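Local coordinates for protein M32 carboxypeptidase (Chitinophagaceae bacterium, PDB 7A03) that probably removes amino acids one at a time from the C-terminus of peptides, as a metal-dependent carboxypeptidase of the M32 family, at residues R468-T471 / S472-C476; A126-Y129 / Q130-E133; N312-K315 / F316-R320; K145-V149 / L150-D154. All coordinates share one frame; numbering follows the deposited sequence.

Interaction 1: residues R468-T471 / S472-C476; sequences RFYT and SNELC
The chain passes from T471 straight into helix 472-480, and the first helical turn closes where L475 N donates to T471 O at 2.8 Å. Two further bonds tie T471 to E474, and both involve a side chain. The hydroxyl oxygen OG1 of T471 accepts from E474 N at 3.1 Å in a nearly straight bond (176°); it is brought there by a chi1 of 75°, which sets OG1 between the backbone N and the carbonyl carbon. In return, the carboxylate oxygen OE1 of E474 accepts from T471 N at 3.1 Å, approached from above the carboxylate plane. This reciprocal exchange is a capping box, with T471 as the N-cap residue, and it occupies amide groups that the first turn of a helix leaves without backbone acceptors. A valine here would remove the hydroxyl, and E474 N would probably be left without its capping acceptor while half of the box was lost. OE1 has a second donor, a water that also gives a hydrogen bond to F469 O and so bridges loop and helix. Y470 lies beside the box: E474 OE1 sits at its ring edge, with ring and carboxylate planes 81° apart, and CD1 of L475 touches Y470 CD2 at 3.9 Å. The ring of F469 sends CD1 over the centre of one Y470 face, 3.6 Å above the plane. Beyond the cap, Y470 OH bonds to K478 NZ further along the same helix.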
loop_
_atom_site.group_PDB
_atom_site.type_symbol
_atom_site.label_atom_id
_atom_site.label_comp_id
_atom_site.label_asym_id
_atom_site.label_seq_id
_atom_site.Cartn_x
_atom_site.Cartn_y
_atom_site.Cartn_z
ATOM N N ARG A 468 11.221 -10.867 -4.663
ATOM C CA ARG A 468 10.241 -11.235 -5.683
ATOM C C ARG A 468 10.321 -12.690 -6.119
ATOM O O ARG A 468 9.683 -13.045 -7.112
ATOM C CB ARG A 468 10.387 -10.336 -6.917
ATOM C CG ARG A 468 9.864 -8.917 -6.701
ATOM C CD ARG A 468 10.342 -7.971 -7.805
ATOM N NE ARG A 468 9.822 -8.365 -9.116
ATOM C CZ ARG A 468 10.252 -7.870 -10.274
ATOM N NH1 ARG A 468 11.227 -6.969 -10.298
ATOM N NH2 ARG A 468 9.710 -8.295 -11.406
ATOM N N PHE A 469 11.075 -13.543 -5.410
ATOM C CA PHE A 469 11.260 -14.920 -5.869
ATOM C C PHE A 469 9.930 -15.634 -6.087
ATOM O O PHE A 469 9.747 -16.332 -7.089
ATOM C CB PHE A 469 12.139 -15.705 -4.891
ATOM C CG PHE A 469 12.496 -17.085 -5.381
ATOM C CD1 PHE A 469 11.648 -18.162 -5.163
ATOM C CD2 PHE A 469 13.663 -17.301 -6.094
ATOM C CE1 PHE A 469 11.971 -19.432 -5.639
ATOM C CE2 PHE A 469 13.996 -18.561 -6.566
ATOM C CZ PHE A 469 13.152 -19.631 -6.340
ATOM N N TYR A 470 8.992 -15.460 -5.164
ATOM C CA TYR A 470 7.647 -15.999 -5.295
ATOM C C TYR A 470 6.673 -14.886 -5.665
ATOM O O TYR A 470 6.760 -13.767 -5.151
ATOM C CB TYR A 470 7.192 -16.618 -3.972
ATOM C CG TYR A 470 8.092 -17.703 -3.425
ATOM C CD1 TYR A 470 8.058 -18.993 -3.949
ATOM C CD2 TYR A 470 8.951 -17.449 -2.364
ATOM C CE1 TYR A 470 8.871 -19.991 -3.437
ATOM C CE2 TYR A 470 9.771 -18.438 -1.852
ATOM C CZ TYR A 470 9.722 -19.712 -2.389
ATOM O OH TYR A 470 10.537 -20.699 -1.878
ATOM N N THR A 471 5.717 -15.201 -6.536
ATOM C CA THR A 471 4.617 -14.272 -6.725
ATOM C C THR A 471 3.756 -14.246 -5.462
ATOM O O THR A 471 3.905 -15.073 -4.559
ATOM C CB THR A 471 3.736 -14.690 -7.904
ATOM O OG1 THR A 471 2.921 -15.808 -7.519
ATOM C CG2 THR A 471 4.576 -15.073 -9.117
ATOM N N SER A 472 2.847 -13.268 -5.400
ATOM C CA SER A 472 1.997 -13.147 -4.222
ATOM C C SER A 472 1.210 -14.433 -3.996
ATOM O O SER A 472 1.077 -14.896 -2.854
ATOM C CB SER A 472 1.066 -11.939 -4.352
ATOM O OG SER A 472 0.630 -11.775 -5.689
ATOM N N ASN A 473 0.730 -15.049 -5.084
ATOM C CA ASN A 473 -0.024 -16.296 -4.980
ATOM C C ASN A 473 0.855 -17.434 -4.484
ATOM O O ASN A 473 0.465 -18.185 -3.581
ATOM C CB ASN A 473 -0.630 -16.662 -6.333
ATOM C CG ASN A 473 -1.234 -18.061 -6.336
ATOM O OD1 ASN A 473 -0.917 -18.891 -7.192
ATOM N ND2 ASN A 473 -2.105 -18.330 -5.363
ATOM N N GLU A 474 2.031 -17.603 -5.093
ATOM C CA GLU A 474 2.930 -18.667 -4.663
ATOM C C GLU A 474 3.337 -18.475 -3.216
ATOM O O GLU A 474 3.431 -19.445 -2.458
ATOM C CB GLU A 474 4.172 -18.700 -5.555
ATOM C CG GLU A 474 3.862 -19.021 -7.009
ATOM C CD GLU A 474 5.069 -18.834 -7.909
ATOM O OE1 GLU A 474 6.040 -18.178 -7.475
ATOM O OE2 GLU A 474 5.054 -19.349 -9.049
ATOM N N LEU A 475 3.580 -17.222 -2.813
ATOM C CA LEU A 475 3.963 -16.950 -1.436
ATOM C C LEU A 475 2.846 -17.349 -0.480
ATOM O O LEU A 475 3.076 -18.027 0.525
ATOM C CB LEU A 475 4.300 -15.466 -1.292
ATOM C CG LEU A 475 5.058 -15.065 -0.040
ATOM C CD1 LEU A 475 6.334 -15.871 0.121
ATOM C CD2 LEU A 475 5.359 -13.565 -0.082
ATOM N N CYS A 476 1.628 -16.910 -0.782
ATOM C CA CYS A 476 0.503 -17.199 0.089
ATOM C C CYS A 476 0.237 -18.708 0.165
ATOM O O CYS A 476 -0.003 -19.242 1.249
ATOM C CB CYS A 476 -0.707 -16.407 -0.407
ATOM S SG CYS A 476 -2.167 -16.538 0.659
HETATM O O HOH W 1 9.078 -18.900 -7.523
#

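Interaction 2: residues A126-Y129 / Q130-E133; sequences ANDY and QVFE
Y129 packs its ring against E133 one turn further along helix 129-150, just after a Schellman motif with N127 as its C-prime residue ends helix 103-126 and D128 takes the N-cap of the next. From CB, which sits beside the Q130 amide, the side chain runs with CG anti to the backbone N (chi1 160°), a setting that lays the ring along the new helix. CD2 approaches the amide nitrogen NE2 of Q130 at 3.8 Å, ring and amide planes being steeply inclined. On the other edge CE1 meets CD2 of F132 at 4.1 Å, near the plane of the F132 ring. Further out, CE2 and CZ rest against CB and CG of E133, whose CA lies over one ring face. At the tip, OH touches E133 CG at 3.5 Å and hydrogen-bonds to T379 O, while the E133 carboxylate pairs with K380; both residues thus fasten the helix start to the same neighbouring loop. A leucine in place of the tyrosine would probably leave T379 O without this donor and open a gap beside the E133 methylenes. The carbonyl O of D128 takes V131 N at 3.2 Å in the first turn. D128 caps the helix with its side chain, extended away from the backbone N, OD2 accepting from Q130 N at 2.9 Å, 58° out of the carboxylate plane.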
loop_
_atom_site.group_PDB
_atom_site.type_symbol
_atom_site.label_atom_id
_atom_site.label_comp_id
_atom_site.label_asym_id
_atom_site.label_seq_id
_atom_site.Cartn_x
_atom_site.Cartn_y
_atom_site.Cartn_z
ATOM N N ALA A 126 -12.127 24.522 -7.854
ATOM C CA ALA A 126 -13.477 24.927 -8.234
ATOM C C ALA A 126 -14.551 24.021 -7.643
ATOM O O ALA A 126 -15.737 24.359 -7.723
ATOM C CB ALA A 126 -13.606 24.943 -9.758
ATOM N N ASN A 127 -14.162 22.886 -7.054
ATOM C CA ASN A 127 -15.095 21.893 -6.518
ATOM C C ASN A 127 -16.096 21.424 -7.574
ATOM O O ASN A 127 -17.303 21.333 -7.330
ATOM C CB ASN A 127 -15.793 22.381 -5.246
ATOM C CG ASN A 127 -16.035 21.260 -4.258
ATOM O OD1 ASN A 127 -16.182 20.101 -4.648
ATOM N ND2 ASN A 127 -16.073 21.597 -2.974
ATOM N N ASP A 128 -15.581 21.119 -8.764
ATOM C CA ASP A 128 -16.430 20.721 -9.884
ATOM C C ASP A 128 -15.695 19.679 -10.709
ATOM O O ASP A 128 -14.653 19.976 -11.303
ATOM C CB ASP A 128 -16.799 21.926 -10.758
ATOM C CG ASP A 128 -17.743 21.563 -11.898
ATOM O OD1 ASP A 128 -18.130 22.473 -12.657
ATOM O OD2 ASP A 128 -18.110 20.378 -12.040
ATOM N N TYR A 129 -16.267 18.476 -10.777
ATOM C CA TYR A 129 -15.630 17.394 -11.516
ATOM C C TYR A 129 -15.547 17.697 -13.006
ATOM O O TYR A 129 -14.608 17.248 -13.677
ATOM C CB TYR A 129 -16.393 16.088 -11.283
ATOM C CG TYR A 129 -16.114 15.047 -12.337
ATOM C CD1 TYR A 129 -14.940 14.309 -12.309
ATOM C CD2 TYR A 129 -17.012 14.815 -13.369
ATOM C CE1 TYR A 129 -14.668 13.362 -13.281
ATOM C CE2 TYR A 129 -16.753 13.867 -14.345
ATOM C CZ TYR A 129 -15.577 13.143 -14.289
ATOM O OH TYR A 129 -15.315 12.205 -15.257
ATOM N N GLN A 130 -16.519 18.440 -13.547
ATOM C CA GLN A 130 -16.527 18.712 -14.980
ATOM C C GLN A 130 -15.297 19.488 -15.427
ATOM O O GLN A 130 -14.949 19.446 -16.611
ATOM C CB GLN A 130 -17.822 19.418 -15.393
ATOM C CG GLN A 130 -19.080 18.617 -15.085
ATOM C CD GLN A 130 -19.119 17.271 -15.798
ATOM O OE1 GLN A 130 -18.406 17.048 -16.778
ATOM N NE2 GLN A 130 -19.951 16.362 -15.297
ATOM N N VAL A 131 -14.626 20.181 -14.505
ATOM C CA VAL A 131 -13.340 20.793 -14.825
ATOM C C VAL A 131 -12.303 19.720 -15.131
ATOM O O VAL A 131 -11.482 19.866 -16.046
ATOM C CB VAL A 131 -12.894 21.710 -13.671
ATOM C CG1 VAL A 131 -11.449 22.127 -13.847
ATOM C CG2 VAL A 131 -13.799 22.929 -13.583
ATOM N N PHE A 132 -12.328 18.623 -14.371
ATOM C CA PHE A 132 -11.393 17.521 -14.549
ATOM C C PHE A 132 -11.792 16.603 -15.694
ATOM O O PHE A 132 -10.936 15.885 -16.222
ATOM C CB PHE A 132 -11.340 16.723 -13.236
ATOM C CG PHE A 132 -10.307 15.621 -13.202
ATOM C CD1 PHE A 132 -8.977 15.878 -13.485
ATOM C CD2 PHE A 132 -10.671 14.328 -12.840
ATOM C CE1 PHE A 132 -8.026 14.861 -13.431
ATOM C CE2 PHE A 132 -9.729 13.311 -12.790
ATOM C CZ PHE A 132 -8.404 13.578 -13.084
ATOM N N GLU A 133 -13.063 16.623 -16.092
ATOM C CA GLU A 133 -13.576 15.584 -16.983
ATOM C C GLU A 133 -12.836 15.445 -18.314
ATOM O O GLU A 133 -12.594 14.298 -18.727
ATOM C CB GLU A 133 -15.095 15.728 -17.161
ATOM C CG GLU A 133 -15.739 14.564 -17.866
ATOM C CD GLU A 133 -15.544 14.614 -19.375
ATOM O OE1 GLU A 133 -15.338 15.717 -19.921
ATOM O OE2 GLU A 133 -15.554 13.548 -20.015
#

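Interaction 3: residues N312-K315 / F316-R320; sequences NFWK and FQYPR
The F313 ring carries CG of Q317 over one face, 3.7 Å above the plane and offset toward the rim, while CD1 of W314 lies at its edge. The W314 indole in turn has CD2 of F313 3.5 Å above one face, and Y318 CA in its plane at the edge. The pairs F313 with Q317 and W314 with Y318 follow the i to i+4 spacing of a single alpha-helix, 311-324, while F313 and W314 are neighbours in sequence. Q317 CG makes a CH-pi contact, 3.9 Å from the F313 centroid; its chain is bent at chi2 (-70°), which turns the amide to within 33° of the ring plane. That amide is used elsewhere: NE2 bonds to Q221 and Y452, and OE1 to a glycerol probably left from crystallisation. CB of Q317 meets W314 CE3 obliquely at 3.5 Å, and W314 NE1 donates to G308 O. Indole and phenol both meet F337, so this side of the helix packs on helix 334-341. Backbone bonds Q317 N to F313 O and Y318 N to W314 O underlie the pairs. The pattern breaks at P319, whose nitrogen has no proton to give; the helix kinks, and P319 CD stands 3.5 Å from K315 O.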
loop_
_atom_site.group_PDB
_atom_site.type_symbol
_atom_site.label_atom_id
_atom_site.label_comp_id
_atom_site.label_asym_id
_atom_site.label_seq_id
_atom_site.Cartn_x
_atom_site.Cartn_y
_atom_site.Cartn_z
ATOM N N ASN A 312 -5.308 -8.291 22.540
ATOM C CA ASN A 312 -4.072 -8.845 23.093
ATOM C C ASN A 312 -2.944 -7.826 23.091
ATOM O O ASN A 312 -2.204 -7.714 24.071
ATOM C CB ASN A 312 -3.649 -10.088 22.317
ATOM C CG ASN A 312 -4.379 -11.323 22.761
ATOM O OD1 ASN A 312 -4.931 -11.376 23.860
ATOM N ND2 ASN A 312 -4.402 -12.330 21.899
ATOM N N PHE A 313 -2.784 -7.077 21.997
ATOM C CA PHE A 313 -1.766 -6.024 21.955
ATOM C C PHE A 313 -1.989 -5.010 23.078
ATOM O O PHE A 313 -1.051 -4.607 23.790
ATOM C CB PHE A 313 -1.847 -5.333 20.588
ATOM C CG PHE A 313 -0.782 -4.292 20.329
ATOM C CD1 PHE A 313 0.508 -4.665 20.005
ATOM C CD2 PHE A 313 -1.102 -2.944 20.366
ATOM C CE1 PHE A 313 1.492 -3.694 19.724
ATOM C CE2 PHE A 313 -0.140 -1.969 20.112
ATOM C CZ PHE A 313 1.165 -2.348 19.791
ATOM N N TRP A 314 -3.241 -4.593 23.254
ATOM C CA TRP A 314 -3.561 -3.562 24.223
ATOM C C TRP A 314 -3.563 -4.053 25.672
ATOM O O TRP A 314 -3.418 -3.226 26.566
ATOM C CB TRP A 314 -4.802 -2.759 23.793
ATOM C CG TRP A 314 -4.434 -1.923 22.618
ATOM C CD1 TRP A 314 -4.703 -2.169 21.291
ATOM C CD2 TRP A 314 -3.611 -0.760 22.649
ATOM N NE1 TRP A 314 -4.126 -1.199 20.502
ATOM C CE2 TRP A 314 -3.457 -0.317 21.311
ATOM C CE3 TRP A 314 -3.008 -0.029 23.676
ATOM C CZ2 TRP A 314 -2.706 0.811 20.980
ATOM C CZ3 TRP A 314 -2.275 1.097 23.349
ATOM C CH2 TRP A 314 -2.129 1.512 22.015
ATOM N N LYS A 315 -3.636 -5.362 25.925
ATOM C CA LYS A 315 -3.492 -5.829 27.302
ATOM C C LYS A 315 -2.157 -5.389 27.889
ATOM O O LYS A 315 -2.086 -4.992 29.054
ATOM C CB LYS A 315 -3.611 -7.343 27.358
ATOM C CG LYS A 315 -5.023 -7.845 27.183
ATOM C CD LYS A 315 -5.085 -9.361 27.240
ATOM C CE LYS A 315 -6.395 -9.891 26.689
ATOM N NZ LYS A 315 -6.417 -11.381 26.742
ATOM N N PHE A 316 -1.094 -5.429 27.087
ATOM C CA PHE A 316 0.207 -4.941 27.519
ATOM C C PHE A 316 0.362 -3.444 27.296
ATOM O O PHE A 316 0.866 -2.730 28.178
ATOM C CB PHE A 316 1.311 -5.708 26.777
ATOM C CG PHE A 316 2.705 -5.229 27.084
ATOM C CD1 PHE A 316 3.382 -5.714 28.192
ATOM C CD2 PHE A 316 3.348 -4.324 26.254
ATOM C CE1 PHE A 316 4.661 -5.298 28.474
ATOM C CE2 PHE A 316 4.641 -3.888 26.535
ATOM C CZ PHE A 316 5.299 -4.385 27.652
ATOM N N GLN A 317 -0.054 -2.936 26.135
ATOM C CA GLN A 317 0.241 -1.539 25.832
ATOM C C GLN A 317 -0.662 -0.546 26.564
ATOM O O GLN A 317 -0.230 0.573 26.852
ATOM C CB GLN A 317 0.221 -1.290 24.322
ATOM C CG GLN A 317 1.362 -1.960 23.556
ATOM C CD GLN A 317 2.733 -1.345 23.834
ATOM O OE1 GLN A 317 2.847 -0.272 24.440
ATOM N NE2 GLN A 317 3.772 -2.019 23.376
ATOM N N TYR A 318 -1.906 -0.907 26.882
ATOM C CA TYR A 318 -2.819 0.086 27.441
ATOM C C TYR A 318 -2.352 0.666 28.769
ATOM O O TYR A 318 -2.362 1.900 28.905
ATOM C CB TYR A 318 -4.275 -0.410 27.478
ATOM C CG TYR A 318 -5.203 0.740 27.816
ATOM C CD1 TYR A 318 -5.286 1.842 26.976
ATOM C CD2 TYR A 318 -5.954 0.751 28.997
ATOM C CE1 TYR A 318 -6.090 2.923 27.281
ATOM C CE2 TYR A 318 -6.776 1.829 29.304
ATOM C CZ TYR A 318 -6.840 2.907 28.438
ATOM O OH TYR A 318 -7.626 4.008 28.702
ATOM N N PRO A 319 -1.953 -0.123 29.775
ATOM C CA PRO A 319 -1.477 0.507 31.018
ATOM C C PRO A 319 -0.301 1.435 30.783
ATOM O O PRO A 319 -0.185 2.480 31.448
ATOM C CB PRO A 319 -1.109 -0.691 31.907
ATOM C CG PRO A 319 -1.817 -1.859 31.303
ATOM C CD PRO A 319 -1.902 -1.595 29.844
ATOM N N ARG A 320 0.550 1.115 29.801
ATOM C CA ARG A 320 1.689 1.977 29.506
ATOM C C ARG A 320 1.244 3.326 28.937
ATOM O O ARG A 320 1.734 4.387 29.354
ATOM C CB ARG A 320 2.662 1.259 28.576
ATOM C CG ARG A 320 3.212 -0.051 29.131
ATOM C CD ARG A 320 4.050 -0.814 28.084
ATOM N NE ARG A 320 5.259 -0.103 27.650
ATOM C CZ ARG A 320 6.420 -0.138 28.295
ATOM N NH1 ARG A 320 6.546 -0.846 29.407
ATOM N NH2 ARG A 320 7.464 0.533 27.817
#

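Interaction 4: residues K145-V149 / L150-D154; sequences KETTV and LGYED
A chi1 of 59° swings the Y152 ring back from the loop toward the last helical turn, its edge directed at T147, while L150, with CG beside its backbone N (chi1 -71°), lies over the E146 carbonyl. The Y152 ring meets T147 O in plane, Y152 CD2 lying 3.4 Å from T147 O; Y152 CE2 is 4.0 Å from T147 OG1. T147 O is also the acceptor for G151 N at 3.0 Å, so this carbonyl near the helix end is met by both an amide and an aromatic edge. T147 OG1 bonds back to R144 O in the preceding turn. E146 and L150 run alongside each other in the same direction, L150 CD1 touching E146 CG at 3.9 Å. L150 N donates to E146 O at 2.8 Å. The E146 carboxylate reaches K143 and the hydroxyl of Y101. T148 OG1 donates to K145 O at 2.6 Å, sharing that acceptor with V149 N. Side chains of T147 and L150 also touch helix 157-164, joining the two helices across the loop. The arrangement is that of a helix C-terminus ended by glycine: G151, at phi 84°, turns the chain out of helix 129-150, and at its backbone angles any CB would jam against L150 O.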
loop_
_atom_site.group_PDB
_atom_site.type_symbol
_atom_site.label_atom_id
_atom_site.label_comp_id
_atom_site.label_asym_id
_atom_site.label_seq_id
_atom_site.Cartn_x
_atom_site.Cartn_y
_atom_site.Cartn_z
ATOM N N LYS A 145 -5.835 2.232 -25.003
ATOM C CA LYS A 145 -4.757 1.943 -25.955
ATOM C C LYS A 145 -3.639 1.136 -25.290
ATOM O O LYS A 145 -3.126 0.159 -25.861
ATOM C CB LYS A 145 -4.198 3.243 -26.551
ATOM C CG LYS A 145 -4.943 3.754 -27.767
ATOM C CD LYS A 145 -4.563 2.965 -29.021
ATOM C CE LYS A 145 -5.329 3.454 -30.251
ATOM N NZ LYS A 145 -5.226 4.926 -30.449
ATOM N N GLU A 146 -3.276 1.516 -24.064
ATOM C CA GLU A 146 -2.222 0.817 -23.343
ATOM C C GLU A 146 -2.598 -0.636 -23.076
ATOM O O GLU A 146 -1.736 -1.522 -23.118
ATOM C CB GLU A 146 -1.930 1.548 -22.033
ATOM C CG GLU A 146 -0.672 1.072 -21.315
ATOM C CD GLU A 146 -0.366 1.897 -20.099
ATOM O OE1 GLU A 146 -1.247 2.660 -19.651
ATOM O OE2 GLU A 146 0.767 1.792 -19.594
ATOM N N THR A 147 -3.870 -0.905 -22.766
ATOM C CA THR A 147 -4.267 -2.301 -22.592
ATOM C C THR A 147 -4.017 -3.095 -23.864
ATOM O O THR A 147 -3.554 -4.247 -23.812
ATOM C CB THR A 147 -5.728 -2.457 -22.148
ATOM O OG1 THR A 147 -6.623 -2.220 -23.252
ATOM C CG2 THR A 147 -6.067 -1.538 -20.991
ATOM N N THR A 148 -4.313 -2.499 -25.024
ATOM C CA THR A 148 -4.041 -3.244 -26.257
ATOM C C THR A 148 -2.540 -3.422 -26.505
ATOM O O THR A 148 -2.121 -4.448 -27.051
ATOM C CB THR A 148 -4.757 -2.637 -27.467
ATOM O OG1 THR A 148 -4.396 -1.260 -27.611
ATOM C CG2 THR A 148 -6.266 -2.744 -27.299
ATOM N N VAL A 149 -1.722 -2.447 -26.103
ATOM C CA VAL A 149 -0.270 -2.573 -26.257
ATOM C C VAL A 149 0.301 -3.648 -25.327
ATOM O O VAL A 149 1.180 -4.426 -25.718
ATOM C CB VAL A 149 0.408 -1.205 -26.057
ATOM C CG1 VAL A 149 1.897 -1.360 -25.737
ATOM C CG2 VAL A 149 0.197 -0.329 -27.277
ATOM N N LEU A 150 -0.178 -3.704 -24.082
ATOM C CA LEU A 150 0.354 -4.661 -23.116
ATOM C C LEU A 150 -0.116 -6.079 -23.396
ATOM O O LEU A 150 0.616 -7.037 -23.121
ATOM C CB LEU A 150 -0.053 -4.256 -21.698
ATOM C CG LEU A 150 0.616 -3.009 -21.123
ATOM C CD1 LEU A 150 -0.184 -2.490 -19.937
ATOM C CD2 LEU A 150 2.019 -3.366 -20.695
ATOM N N GLY A 151 -1.324 -6.230 -23.929
ATOM C CA GLY A 151 -1.943 -7.522 -24.121
ATOM C C GLY A 151 -2.630 -8.011 -22.859
ATOM O O GLY A 151 -2.347 -7.574 -21.745
ATOM N N TYR A 152 -3.549 -8.953 -23.044
ATOM C CA TYR A 152 -4.348 -9.442 -21.929
ATOM C C TYR A 152 -5.229 -10.573 -22.435
ATOM O O TYR A 152 -5.395 -10.781 -23.640
ATOM C CB TYR A 152 -5.250 -8.342 -21.358
ATOM C CG TYR A 152 -6.203 -7.769 -22.386
ATOM C CD1 TYR A 152 -7.443 -8.367 -22.632
ATOM C CD2 TYR A 152 -5.852 -6.653 -23.140
ATOM C CE1 TYR A 152 -8.299 -7.862 -23.577
ATOM C CE2 TYR A 152 -6.712 -6.137 -24.092
ATOM C CZ TYR A 152 -7.935 -6.745 -24.302
ATOM O OH TYR A 152 -8.797 -6.240 -25.244
ATOM N N GLU A 153 -5.826 -11.274 -21.488
ATOM C CA GLU A 153 -6.876 -12.222 -21.781
ATOM C C GLU A 153 -8.159 -11.831 -21.059
ATOM O O GLU A 153 -8.129 -11.293 -19.947
ATOM C CB GLU A 153 -6.457 -13.637 -21.395
ATOM C CG GLU A 153 -5.100 -14.010 -21.952
ATOM C CD GLU A 153 -4.815 -15.484 -21.846
ATOM O OE1 GLU A 153 -5.667 -16.288 -22.284
ATOM O OE2 GLU A 153 -3.737 -15.838 -21.328
ATOM N N ASP A 154 -9.283 -12.085 -21.736
ATOM C CA ASP A 154 -10.636 -11.985 -21.190
ATOM C C ASP A 154 -11.145 -10.556 -21.004
ATOM O O ASP A 154 -12.239 -10.223 -21.471
ATOM C CB ASP A 154 -10.788 -12.815 -19.907
ATOM C CG ASP A 154 -10.388 -14.268 -20.105
ATOM O OD1 ASP A 154 -10.914 -14.913 -21.042
ATOM O OD2 ASP A 154 -9.536 -14.761 -19.335
#

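Along the chain the order is interaction 2, interaction 4, interaction 3, interaction 1, all within the M32 carboxypeptidase region of one largely helical chain. Interactions 2 and 4 mark the start and the end of helix 129-150, with centres about 29 Å apart. Interaction 1 begins helix 472-480 and lies about 24 Å from interaction 4, centre to centre, whereas interaction 3 sits within helix 311-324, its centre about 50 Å from that of interaction 4 across the middle of the chain. None touches another; the nearest atoms of interactions 1 and 4 are still about 13 Å apart. Three contacts therefore define helix boundaries and one a kinked helix interior, different local devices at separate places in the fold.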